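Local coordinates for protein 361aa long hypothetical D-aminopeptidase (Pyrococcus horikoshii, PDB 2DRH) that is of unproven function but is probably an aminopeptidase of the S58 peptidase family that assembles from four copies, at residues S306-S309 against P310-K313; E317-E320 against E321-N325; E152-V155 against E156-R160; I55-E59 against G60-K64; V81-I84 against Q85-E88. One frame throughout, in Å; residues are numbered along the deposited sequence.

In the fold
The five contacts are all local, and they fall on different parts of one chain. Contact 1 is the start of helix 309-328 with the residues leading into it, and contact 2 lies further along the same helix; their centres are about 18 Å apart. Contact 3 lies on helix 151-160, and contact 4 takes in the end of strand 48-56 and the loop after it. These two touch where Ile158 O meets Leu56 CD2 at 4.0 Å. Contact 5, the start of helix 83-89, has its centre about 17 Å from that of contact 4. Contacts 2 and 3 lie on opposite sides of the chain's centre, with centres 26 Å apart. Contacts 1 and 5 both reach the third subunit of the tetramer. The catalytic residues are not established.

Contact 1: residues S306-S309 against P310-K313; sequences SVIS and PLFK
Ile308 meets Leu311 and Phe312 through both its backbone and its side chain. Ile308 is the N-cap residue of helix 309-328, and its carbonyl oxygen takes two backbone bonds. The one from Phe312 N to Ile308 O is 3.3 Å long. The one from Leu311 N to the same oxygen is shorter but weak, because the N-H is badly bent at 126°. One residue further along, Lys313 N donates to Ser309 O at 3.0 Å. Pro310 has no N-H to give, which suits its place in the first turn.

The apolar contacts come from the two branches of Ile308. Ile308 CG1 sits between the backbone N and the carbonyl carbon (chi1 64°), and CD1 continues from it to Phe312 CZ at 3.9 Å. The other branch, CG2, meets Leu311 CD1 at 4.0 Å. Ile308 O also lies above one face of the Phe312 ring, near its rim.

Ser309 CB turns away from the helix turn that follows. Its OG bonds to the backbone N of Asn275 of the second subunit. Lys313 has a cation-pi contact with Tyr272 of that subunit.

Within the chain, Ile308 and Phe312 pack on helix 252-268, where Arg261 makes a cation-pi contact with the Phe312 ring. Leu311 rests on Ile194, in the loop between strands 184-193 and 198-207.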
loop_
_atom_site.group_PDB
_atom_site.type_symbol
_atom_site.label_atom_id
_atom_site.label_comp_id
_atom_site.label_asym_id
_atom_site.label_seq_id
_atom_site.Cartn_x
_atom_site.Cartn_y
_atom_site.Cartn_z
ATOM N N SER A 306 -19.650 -3.186 10.060
ATOM C CA SER A 306 -20.998 -3.093 9.506
ATOM C C SER A 306 -21.824 -1.932 10.065
ATOM O O SER A 306 -22.858 -1.576 9.493
ATOM C CB SER A 306 -21.758 -4.399 9.749
ATOM O OG SER A 306 -22.043 -4.559 11.129
ATOM N N VAL A 307 -21.383 -1.333 11.166
ATOM C CA VAL A 307 -22.148 -0.230 11.740
ATOM C C VAL A 307 -21.457 1.132 11.721
ATOM O O VAL A 307 -21.956 2.082 12.327
ATOM C CB VAL A 307 -22.555 -0.532 13.213
ATOM C CG1 VAL A 307 -23.214 -1.903 13.304
ATOM C CG2 VAL A 307 -21.346 -0.449 14.117
ATOM N N ILE A 308 -20.335 1.255 11.013
ATOM C CA ILE A 308 -19.627 2.531 11.018
ATOM C C ILE A 308 -19.785 3.490 9.844
ATOM O O ILE A 308 -19.070 4.492 9.773
ATOM C CB ILE A 308 -18.122 2.312 11.253
ATOM C CG1 ILE A 308 -17.517 1.522 10.091
ATOM C CG2 ILE A 308 -17.909 1.578 12.570
ATOM C CD1 ILE A 308 -16.056 1.162 10.306
ATOM N N SER A 309 -20.714 3.217 8.934
ATOM C CA SER A 309 -20.903 4.106 7.788
ATOM C C SER A 309 -21.241 5.534 8.228
ATOM O O SER A 309 -20.821 6.507 7.586
ATOM C CB SER A 309 -21.977 3.550 6.852
ATOM O OG SER A 309 -21.528 2.343 6.253
ATOM N N PRO A 310 -22.004 5.683 9.333
ATOM C CA PRO A 310 -22.339 7.026 9.801
ATOM C C PRO A 310 -21.063 7.811 10.106
ATOM O O PRO A 310 -20.993 9.016 9.858
ATOM C CB PRO A 310 -23.170 6.751 11.052
ATOM C CG PRO A 310 -23.889 5.505 10.683
ATOM C CD PRO A 310 -22.786 4.673 10.072
ATOM N N LEU A 311 -20.051 7.131 10.641
ATOM C CA LEU A 311 -18.795 7.807 10.948
ATOM C C LEU A 311 -18.078 8.217 9.645
ATOM O O LEU A 311 -17.403 9.246 9.599
ATOM C CB LEU A 311 -17.893 6.906 11.804
ATOM C CG LEU A 311 -18.433 6.515 13.195
ATOM C CD1 LEU A 311 -17.598 5.395 13.777
ATOM C CD2 LEU A 311 -18.417 7.714 14.129
ATOM N N PHE A 312 -18.223 7.417 8.592
ATOM C CA PHE A 312 -17.600 7.757 7.308
ATOM C C PHE A 312 -18.248 9.032 6.766
ATOM O O PHE A 312 -17.566 9.929 6.270
ATOM C CB PHE A 312 -17.797 6.638 6.279
ATOM C CG PHE A 312 -16.986 5.396 6.543
ATOM C CD1 PHE A 312 -16.029 5.357 7.549
ATOM C CD2 PHE A 312 -17.171 4.262 5.752
ATOM C CE1 PHE A 312 -15.266 4.208 7.763
ATOM C CE2 PHE A 312 -16.416 3.114 5.958
ATOM C CZ PHE A 312 -15.463 3.088 6.964
ATOM N N LYS A 313 -19.572 9.108 6.861
ATOM C CA LYS A 313 -20.290 10.283 6.378
ATOM C C LYS A 313 -19.966 11.514 7.221
ATOM O O LYS A 313 -19.688 12.588 6.681
ATOM C CB LYS A 313 -21.801 10.030 6.385
ATOM C CG LYS A 313 -22.636 11.298 6.229
ATOM C CD LYS A 313 -24.115 10.994 6.115
ATOM C CE LYS A 313 -24.417 10.303 4.802
ATOM N NZ LYS A 313 -23.959 11.140 3.667
#

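Contact 2: residues E317-E320 against E321-N325; sequences EAVE and EAIIN
Val319 and Ile323 make the apolar side-chain contact of this helical turn, with Val319 CG1 3.9 Å from Ile323 CD1. Two torsions bring the branches together. Val319 CG1 is anti to the backbone N (chi1 169°) and leans down the helix. Ile323 CG1 is anti to its carbonyl carbon and turns back, passing 3.2 Å from Val319 O.

Glu321 reaches out with an extended chain, and Asn325 folds toward it. Asn325 ND2 donates to Glu321 OE2 at 3.0 Å in a nearly straight bond. OE2 lies in the plane of the Asn325 amide, and is itself met on the anti side of the Glu321 carboxylate, 35° out of that plane. The same OE2 accepts from Asn19, while OE1 pairs with Arg190. These partners probably fix the rotation of the carboxylate.

Glu317 OE1 also pairs with Arg190, and its OE2 accepts from the backbone N of Val12. Glu320 pairs with Arg268, so the buried acidic groups are matched by arginines.

Four backbone bonds from i+4 to i span the junction. The straightest is Glu321 N to Glu317 O, at 176°. This is regular alpha-helix packed on a sheet: Val319 and Ile323 meet strand 240-246, and Ala318 and Ala322 meet strand 198-207.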
loop_
_atom_site.group_PDB
_atom_site.type_symbol
_atom_site.label_atom_id
_atom_site.label_comp_id
_atom_site.label_asym_id
_atom_site.label_seq_id
_atom_site.Cartn_x
_atom_site.Cartn_y
_atom_site.Cartn_z
ATOM N N GLU A 317 -18.366 15.085 6.159
ATOM C CA GLU A 317 -19.067 16.319 6.505
ATOM C C GLU A 317 -18.184 17.286 7.281
ATOM O O GLU A 317 -18.066 18.455 6.919
ATOM C CB GLU A 317 -20.314 16.019 7.329
ATOM C CG GLU A 317 -21.566 15.831 6.519
ATOM C CD GLU A 317 -22.757 15.460 7.387
ATOM O OE1 GLU A 317 -22.973 16.114 8.429
ATOM O OE2 GLU A 317 -23.481 14.518 7.022
ATOM N N ALA A 318 -17.575 16.797 8.355
ATOM C CA ALA A 318 -16.705 17.622 9.182
ATOM C C ALA A 318 -15.594 18.250 8.338
ATOM O O ALA A 318 -15.268 19.419 8.510
ATOM C CB ALA A 318 -16.102 16.786 10.297
ATOM N N VAL A 319 -15.011 17.469 7.433
ATOM C CA VAL A 319 -13.941 17.984 6.580
ATOM C C VAL A 319 -14.453 19.063 5.637
ATOM O O VAL A 319 -13.853 20.120 5.534
ATOM C CB VAL A 319 -13.279 16.855 5.747
ATOM C CG1 VAL A 319 -12.360 17.458 4.655
ATOM C CG2 VAL A 319 -12.461 15.954 6.666
ATOM N N GLU A 320 -15.570 18.807 4.962
ATOM C CA GLU A 320 -16.110 19.791 4.028
ATOM C C GLU A 320 -16.370 21.130 4.708
ATOM O O GLU A 320 -15.964 22.176 4.195
ATOM C CB GLU A 320 -17.402 19.288 3.371
ATOM C CG GLU A 320 -17.942 20.227 2.286
ATOM C CD GLU A 320 -19.202 19.708 1.597
ATOM O OE1 GLU A 320 -19.419 18.472 1.579
ATOM O OE2 GLU A 320 -19.967 20.539 1.056
ATOM N N GLU A 321 -17.046 21.110 5.856
ATOM C CA GLU A 321 -17.318 22.360 6.534
ATOM C C GLU A 321 -16.024 22.966 7.068
ATOM O O GLU A 321 -15.827 24.180 6.985
ATOM C CB GLU A 321 -18.318 22.175 7.685
ATOM C CG GLU A 321 -19.004 23.495 8.078
ATOM C CD GLU A 321 -19.630 23.476 9.467
ATOM O OE1 GLU A 321 -20.383 22.530 9.785
ATOM O OE2 GLU A 321 -19.370 24.422 10.241
ATOM N N ALA A 322 -15.143 22.127 7.608
ATOM C CA ALA A 322 -13.880 22.614 8.153
ATOM C C ALA A 322 -13.091 23.394 7.103
ATOM O O ALA A 322 -12.447 24.396 7.426
ATOM C CB ALA A 322 -13.045 21.459 8.679
ATOM N N ILE A 323 -13.138 22.935 5.855
ATOM C CA ILE A 323 -12.431 23.616 4.777
ATOM C C ILE A 323 -13.057 24.982 4.551
ATOM O O ILE A 323 -12.356 25.993 4.494
ATOM C CB ILE A 323 -12.483 22.805 3.461
ATOM C CG1 ILE A 323 -11.660 21.522 3.617
ATOM C CG2 ILE A 323 -11.953 23.652 2.295
ATOM C CD1 ILE A 323 -11.760 20.568 2.442
ATOM N N ILE A 324 -14.382 25.013 4.431
ATOM C CA ILE A 324 -15.079 26.274 4.221
ATOM C C ILE A 324 -14.804 27.247 5.379
ATOM O O ILE A 324 -14.494 28.423 5.151
ATOM C CB ILE A 324 -16.607 26.045 4.067
ATOM C CG1 ILE A 324 -16.874 25.160 2.845
ATOM C CG2 ILE A 324 -17.335 27.373 3.944
ATOM C CD1 ILE A 324 -16.192 25.630 1.562
ATOM N N ASN A 325 -14.895 26.751 6.613
ATOM C CA ASN A 325 -14.638 27.591 7.781
ATOM C C ASN A 325 -13.238 28.201 7.757
ATOM O O ASN A 325 -13.028 29.299 8.277
ATOM C CB ASN A 325 -14.828 26.790 9.079
ATOM C CG ASN A 325 -16.274 26.406 9.314
ATOM O OD1 ASN A 325 -17.173 27.173 9.001
ATOM N ND2 ASN A 325 -16.504 25.221 9.876
#

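Contact 3: residues E152-V155 against E156-R160; sequences EHVV and EAIKR
The alpha-helix 151-160 carries this contact, in which Val155 and Lys159 lie side by side one turn apart and point the same way. Lys159 is fully extended beyond CG. Its CE comes to 3.7 Å from Val155 CG1, so the aliphatic chain runs along the valine. Val155 CG1 is anti to the backbone N (chi1 177°), which turns this methyl down the helix toward the lysine.

On another side of the helix, Val154 CG1 and Ile158 CD1 meet more loosely, at 4.2 Å. Ile158 CG1 also passes 3.0 Å from Val154 O, a close approach.

Four backbone bonds join the two halves. Glu156 N donates to Glu152 O and Ala157 N to His153 O, both at 2.9 Å. Ile158 N reaches Val154 O, and Lys159 N reaches Val155 O.

Glu156 and Arg160, also a turn apart, form a salt bridge. The Glu156 chain bends at chi2 (55°), and Arg160 extends to bring NE to OE2 at 3.0 Å. The hydrogen bond within this pair is weak, with a bent N-H. Arg160 NH1 has a second partner in His31 O. Glu152 pairs instead with Lys150, just before the segment.

The helix packs against the sheet that holds strands 28-36, 48-56 and 96-100. His153 touches strand 28-36, Ala157 strands 28-36 and 48-56, and Val154 strand 96-100. Ile158 rests on strands 48-56 and 96-100, and with Val155 it also meets helix 104-118.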
loop_
_atom_site.group_PDB
_atom_site.type_symbol
_atom_site.label_atom_id
_atom_site.label_comp_id
_atom_site.label_asym_id
_atom_site.label_seq_id
_atom_site.Cartn_x
_atom_site.Cartn_y
_atom_site.Cartn_z
ATOM N N GLU A 152 11.557 26.668 19.753
ATOM C CA GLU A 152 10.781 27.063 20.934
ATOM C C GLU A 152 9.319 27.277 20.574
ATOM O O GLU A 152 8.434 27.112 21.420
ATOM C CB GLU A 152 11.293 28.367 21.558
ATOM C CG GLU A 152 12.784 28.500 21.709
ATOM C CD GLU A 152 13.435 29.045 20.456
ATOM O OE1 GLU A 152 13.550 28.294 19.469
ATOM O OE2 GLU A 152 13.818 30.233 20.454
ATOM N N HIS A 153 9.072 27.671 19.326
ATOM C CA HIS A 153 7.708 27.916 18.862
ATOM C C HIS A 153 6.883 26.639 18.951
ATOM O O HIS A 153 5.687 26.680 19.245
ATOM C CB HIS A 153 7.724 28.438 17.420
ATOM C CG HIS A 153 8.335 29.799 17.281
ATOM N ND1 HIS A 153 8.818 30.282 16.083
ATOM C CD2 HIS A 153 8.538 30.783 18.192
ATOM C CE1 HIS A 153 9.293 31.503 16.261
ATOM N NE2 HIS A 153 9.135 31.830 17.532
ATOM N N VAL A 154 7.535 25.505 18.716
ATOM C CA VAL A 154 6.864 24.215 18.770
ATOM C C VAL A 154 6.464 23.868 20.204
ATOM O O VAL A 154 5.358 23.387 20.448
ATOM C CB VAL A 154 7.763 23.092 18.218
ATOM C CG1 VAL A 154 7.024 21.756 18.290
ATOM C CG2 VAL A 154 8.161 23.407 16.782
ATOM N N VAL A 155 7.368 24.105 21.147
ATOM C CA VAL A 155 7.080 23.826 22.545
ATOM C C VAL A 155 5.966 24.755 23.032
ATOM O O VAL A 155 5.077 24.335 23.774
ATOM C CB VAL A 155 8.334 24.026 23.430
ATOM C CG1 VAL A 155 7.976 23.799 24.905
ATOM C CG2 VAL A 155 9.441 23.053 22.997
ATOM N N GLU A 156 6.015 26.012 22.597
ATOM C CA GLU A 156 5.015 27.002 22.982
ATOM C C GLU A 156 3.634 26.616 22.456
ATOM O O GLU A 156 2.641 26.671 23.194
ATOM C CB GLU A 156 5.416 28.388 22.449
ATOM C CG GLU A 156 4.498 29.542 22.844
ATOM C CD GLU A 156 4.297 29.672 24.355
ATOM O OE1 GLU A 156 5.291 29.605 25.109
ATOM O OE2 GLU A 156 3.140 29.857 24.793
ATOM N N ALA A 157 3.569 26.227 21.185
ATOM C CA ALA A 157 2.299 25.833 20.578
ATOM C C ALA A 157 1.674 24.683 21.364
ATOM O O ALA A 157 0.457 24.639 21.549
ATOM C CB ALA A 157 2.508 25.421 19.115
ATOM N N ILE A 158 2.513 23.760 21.832
ATOM C CA ILE A 158 2.028 22.618 22.596
ATOM C C ILE A 158 1.497 23.044 23.966
ATOM O O ILE A 158 0.493 22.522 24.434
ATOM C CB ILE A 158 3.147 21.568 22.794
ATOM C CG1 ILE A 158 3.635 21.072 21.427
ATOM C CG2 ILE A 158 2.632 20.405 23.644
ATOM C CD1 ILE A 158 4.787 20.098 21.497
ATOM N N LYS A 159 2.161 24.003 24.601
ATOM C CA LYS A 159 1.730 24.465 25.916
ATOM C C LYS A 159 0.553 25.444 25.872
ATOM O O LYS A 159 -0.053 25.741 26.903
ATOM C CB LYS A 159 2.923 25.067 26.666
ATOM C CG LYS A 159 3.979 24.012 27.004
ATOM C CD LYS A 159 5.206 24.595 27.687
ATOM C CE LYS A 159 6.181 23.492 28.073
ATOM N NZ LYS A 159 7.411 24.027 28.724
ATOM N N ARG A 160 0.220 25.929 24.678
ATOM C CA ARG A 160 -0.907 26.844 24.505
ATOM C C ARG A 160 -2.152 26.057 24.090
ATOM O O ARG A 160 -3.257 26.597 24.059
ATOM C CB ARG A 160 -0.626 27.870 23.405
ATOM C CG ARG A 160 0.380 28.971 23.711
ATOM C CD ARG A 160 0.473 29.892 22.489
ATOM N NE ARG A 160 1.340 31.053 22.682
ATOM C CZ ARG A 160 1.587 31.963 21.742
ATOM N NH1 ARG A 160 1.032 31.850 20.543
ATOM N NH2 ARG A 160 2.394 32.984 21.995
#

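Contact 4: residues I55-E59 against G60-K64; sequences ILPHE and GNIYK
His58 turns its ring back over the chain and accepts a bond from the backbone two residues on. Gly60 N donates to His58 ND1 at 2.8 Å, and the donor lies exactly in the ring plane. A first torsion of 59° sets CG between the backbone N and the carbonyl carbon and brings the ring back toward Gly60 N. NE2 is used too, bonding to Glu65 O, so the ring is held through both nitrogens. Ile62 CG1 lies over one face of the ring, toward the rim.

Ile62 also reaches the proline at the start of the turn. Its CD1 is only 3.3 Å from Pro57 CD, tighter than usual carbon contact, and the two side chains cross at about a right angle. The same CD1 meets Leu56 CB at 4.3 Å.

A water donates to His58 O at 3.1 Å; its second contact, to Gly60 O, is very short and doubtful.

Further on, Asn61 OD1 accepts from Lys64 N at 2.9 Å. The donor lies above the carbonyl plane, not on a lone pair. Asn61 ND2 bonds to Asn119.

The segment links strand 48-56 to strand 65-73, a loop whose turn is tied by the bond from Gly60 N to the His58 ring and followed by an Asx motif at Asn61.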
loop_
_atom_site.group_PDB
_atom_site.type_symbol
_atom_site.label_atom_id
_atom_site.label_comp_id
_atom_site.label_asym_id
_atom_site.label_seq_id
_atom_site.Cartn_x
_atom_site.Cartn_y
_atom_site.Cartn_z
ATOM N N ILE A 55 -1.618 19.773 17.795
ATOM C CA ILE A 55 -2.847 19.067 18.130
ATOM C C ILE A 55 -2.474 17.932 19.077
ATOM O O ILE A 55 -1.665 17.063 18.736
ATOM C CB ILE A 55 -3.561 18.458 16.879
ATOM C CG1 ILE A 55 -3.898 19.551 15.859
ATOM C CG2 ILE A 55 -4.853 17.765 17.304
ATOM C CD1 ILE A 55 -2.846 19.738 14.775
ATOM N N LEU A 56 -3.058 17.959 20.273
ATOM C CA LEU A 56 -2.806 16.936 21.283
ATOM C C LEU A 56 -3.978 15.968 21.296
ATOM O O LEU A 56 -5.129 16.385 21.430
ATOM C CB LEU A 56 -2.665 17.577 22.668
ATOM C CG LEU A 56 -1.443 18.449 22.965
ATOM C CD1 LEU A 56 -1.246 19.498 21.882
ATOM C CD2 LEU A 56 -1.629 19.110 24.329
ATOM N N PRO A 57 -3.706 14.665 21.128
ATOM C CA PRO A 57 -4.760 13.645 21.129
ATOM C C PRO A 57 -5.567 13.681 22.430
ATOM O O PRO A 57 -6.791 13.533 22.415
ATOM C CB PRO A 57 -3.980 12.348 20.958
ATOM C CG PRO A 57 -2.840 12.779 20.080
ATOM C CD PRO A 57 -2.417 14.083 20.716
ATOM N N HIS A 58 -4.866 13.862 23.548
ATOM C CA HIS A 58 -5.493 13.963 24.863
ATOM C C HIS A 58 -4.641 14.868 25.751
ATOM O O HIS A 58 -3.722 15.528 25.259
ATOM C CB HIS A 58 -5.713 12.577 25.503
ATOM C CG HIS A 58 -4.463 11.778 25.703
ATOM N ND1 HIS A 58 -3.516 12.097 26.652
ATOM C CD2 HIS A 58 -4.015 10.661 25.084
ATOM C CE1 HIS A 58 -2.538 11.211 26.608
ATOM N NE2 HIS A 58 -2.816 10.328 25.665
ATOM N N GLU A 59 -4.928 14.897 27.048
ATOM C CA GLU A 59 -4.209 15.789 27.960
ATOM C C GLU A 59 -3.039 15.222 28.781
ATOM O O GLU A 59 -2.356 15.966 29.488
ATOM C CB GLU A 59 -5.231 16.447 28.894
ATOM C CG GLU A 59 -6.329 17.192 28.139
ATOM C CD GLU A 59 -7.574 17.430 28.981
ATOM O OE1 GLU A 59 -8.237 16.440 29.373
ATOM O OE2 GLU A 59 -7.888 18.610 29.250
ATOM N N GLY A 60 -2.797 13.919 28.686
ATOM C CA GLY A 60 -1.702 13.327 29.432
ATOM C C GLY A 60 -0.451 13.153 28.589
ATOM O O GLY A 60 -0.210 13.925 27.655
ATOM N N ASN A 61 0.347 12.141 28.922
ATOM C CA ASN A 61 1.578 11.851 28.195
ATOM C C ASN A 61 1.238 10.983 26.978
ATOM O O ASN A 61 0.935 9.801 27.111
ATOM C CB ASN A 61 2.573 11.109 29.100
ATOM C CG ASN A 61 3.951 10.966 28.463
ATOM O OD1 ASN A 61 4.079 10.532 27.313
ATOM N ND2 ASN A 61 4.986 11.327 29.209
ATOM N N ILE A 62 1.303 11.583 25.793
ATOM C CA ILE A 62 0.975 10.885 24.550
ATOM C C ILE A 62 1.918 9.730 24.210
ATOM O O ILE A 62 1.502 8.743 23.612
ATOM C CB ILE A 62 0.922 11.888 23.381
ATOM C CG1 ILE A 62 0.057 13.083 23.788
ATOM C CG2 ILE A 62 0.319 11.229 22.150
ATOM C CD1 ILE A 62 0.114 14.243 22.833
ATOM N N TYR A 63 3.180 9.843 24.600
ATOM C CA TYR A 63 4.151 8.782 24.335
ATOM C C TYR A 63 3.925 7.529 25.199
ATOM O O TYR A 63 3.985 6.393 24.708
ATOM C CB TYR A 63 5.564 9.304 24.582
ATOM C CG TYR A 63 6.649 8.295 24.298
ATOM C CD1 TYR A 63 6.991 7.958 22.985
ATOM C CD2 TYR A 63 7.346 7.688 25.338
ATOM C CE1 TYR A 63 8.009 7.042 22.720
ATOM C CE2 TYR A 63 8.368 6.771 25.084
ATOM C CZ TYR A 63 8.695 6.456 23.769
ATOM O OH TYR A 63 9.727 5.579 23.518
ATOM N N LYS A 64 3.684 7.737 26.494
ATOM C CA LYS A 64 3.459 6.621 27.407
ATOM C C LYS A 64 2.046 6.084 27.244
ATOM O O LYS A 64 1.791 4.905 27.484
ATOM C CB LYS A 64 3.716 7.060 28.855
ATOM C CG LYS A 64 5.164 7.454 29.102
ATOM C CD LYS A 64 6.098 6.271 28.875
ATOM C CE LYS A 64 7.562 6.698 28.884
ATOM N NZ LYS A 64 7.925 7.462 30.111
HETATM O O HOH W 1 -0.916 15.957 26.481
#

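Contact 5: residues V81-I84 against Q85-E88; sequences VGLI and QLWE
Leu83 and Trp87 meet one turn apart, through a backbone bond and a side-chain contact. Trp87 N donates to Leu83 O at 3.0 Å, nearly straight at 165°. Glu88 N donates to Ile84 O at 3.1 Å. The bond from Leu86 N to Gly82 O is weak, at 3.4 Å, and that oxygen also accepts from Asn130 ND2.

Leu83 CB lies over the six-membered ring of Trp87, 4.2 Å from its centroid, in a CH-pi contact. Trp87 CG is anti to the carbonyl carbon (chi1 -76°), which swings the indole back over the preceding turn. The indole NE1 bonds to Ala71 O.

This is the N-terminal end of helix 83-89, with Gly82 as the N-cap residue. Its positive phi (106°) is readily adopted by glycine, which has no side chain to meet the preceding carbonyl oxygen. Leu83 and Leu86 bury themselves against strands 65-73 and 278-285.

Gln85 OE1 and both carboxylate oxygens of Glu88 find partners on other subunits. Gln85 OE1 accepts from Lys79 NZ of the fourth subunit. The two oxygens of Glu88 part company: OE1 accepts from Gly76 N of the fourth subunit, while OE2 forms a salt bridge with Arg257 of the third. The Glu88 carbonyl oxygen accepts from Arg253 NH1 of that same third subunit.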
loop_
_atom_site.group_PDB
_atom_site.type_symbol
_atom_site.label_atom_id
_atom_site.label_comp_id
_atom_site.label_asym_id
_atom_site.label_seq_id
_atom_site.Cartn_x
_atom_site.Cartn_y
_atom_site.Cartn_z
ATOM N N VAL A 81 6.371 13.768 8.316
ATOM C CA VAL A 81 7.305 13.054 9.160
ATOM C C VAL A 81 6.487 12.233 10.162
ATOM O O VAL A 81 5.598 12.774 10.831
ATOM C CB VAL A 81 8.193 14.050 9.936
ATOM C CG1 VAL A 81 9.155 13.301 10.849
ATOM C CG2 VAL A 81 8.944 14.942 8.957
ATOM N N GLY A 82 6.769 10.936 10.242
ATOM C CA GLY A 82 6.068 10.083 11.187
ATOM C C GLY A 82 5.014 9.106 10.686
ATOM O O GLY A 82 4.542 8.282 11.466
ATOM N N LEU A 83 4.642 9.158 9.410
ATOM C CA LEU A 83 3.609 8.241 8.917
ATOM C C LEU A 83 3.971 6.758 8.818
ATOM O O LEU A 83 3.105 5.896 9.011
ATOM C CB LEU A 83 3.088 8.699 7.551
ATOM C CG LEU A 83 2.395 10.058 7.467
ATOM C CD1 LEU A 83 2.006 10.315 6.018
ATOM C CD2 LEU A 83 1.171 10.083 8.382
ATOM N N ILE A 84 5.225 6.438 8.510
ATOM C CA ILE A 84 5.585 5.029 8.380
ATOM C C ILE A 84 5.335 4.212 9.654
ATOM O O ILE A 84 4.814 3.099 9.586
ATOM C CB ILE A 84 7.056 4.867 7.907
ATOM C CG1 ILE A 84 7.140 5.071 6.384
ATOM C CG2 ILE A 84 7.576 3.491 8.245
ATOM C CD1 ILE A 84 6.525 6.382 5.885
ATOM N N GLN A 85 5.692 4.749 10.811
ATOM C CA GLN A 85 5.470 4.004 12.044
ATOM C C GLN A 85 3.997 4.056 12.431
ATOM O O GLN A 85 3.485 3.129 13.042
ATOM C CB GLN A 85 6.340 4.545 13.191
ATOM C CG GLN A 85 6.297 3.664 14.458
ATOM C CD GLN A 85 7.420 3.966 15.433
ATOM O OE1 GLN A 85 8.596 4.003 15.052
ATOM N NE2 GLN A 85 7.067 4.179 16.705
ATOM N N LEU A 86 3.316 5.141 12.079
ATOM C CA LEU A 86 1.902 5.249 12.399
ATOM C C LEU A 86 1.193 4.052 11.755
ATOM O O LEU A 86 0.394 3.344 12.406
ATOM C CB LEU A 86 1.333 6.574 11.865
ATOM C CG LEU A 86 -0.077 6.961 12.336
ATOM C CD1 LEU A 86 -0.281 8.455 12.186
ATOM C CD2 LEU A 86 -1.131 6.189 11.549
ATOM N N TRP A 87 1.517 3.807 10.485
ATOM C CA TRP A 87 0.927 2.696 9.749
ATOM C C TRP A 87 1.350 1.323 10.260
ATOM O O TRP A 87 0.529 0.401 10.335
ATOM C CB TRP A 87 1.265 2.786 8.257
ATOM C CG TRP A 87 0.473 3.824 7.509
ATOM C CD1 TRP A 87 -0.862 4.078 7.629
ATOM C CD2 TRP A 87 0.954 4.686 6.466
ATOM N NE1 TRP A 87 -1.246 5.043 6.726
ATOM C CE2 TRP A 87 -0.150 5.433 6.000
ATOM C CE3 TRP A 87 2.210 4.898 5.880
ATOM C CZ2 TRP A 87 -0.037 6.377 4.971
ATOM C CZ3 TRP A 87 2.320 5.840 4.856
ATOM C CH2 TRP A 87 1.205 6.563 4.415
ATOM N N GLU A 88 2.628 1.183 10.601
ATOM C CA GLU A 88 3.151 -0.093 11.073
ATOM C C GLU A 88 2.613 -0.508 12.444
ATOM O O GLU A 88 2.193 -1.656 12.629
ATOM C CB GLU A 88 4.681 -0.046 11.133
ATOM C CG GLU A 88 5.325 -1.402 11.442
ATOM C CD GLU A 88 5.283 -2.358 10.258
ATOM O OE1 GLU A 88 5.832 -1.996 9.190
ATOM O OE2 GLU A 88 4.714 -3.472 10.392
#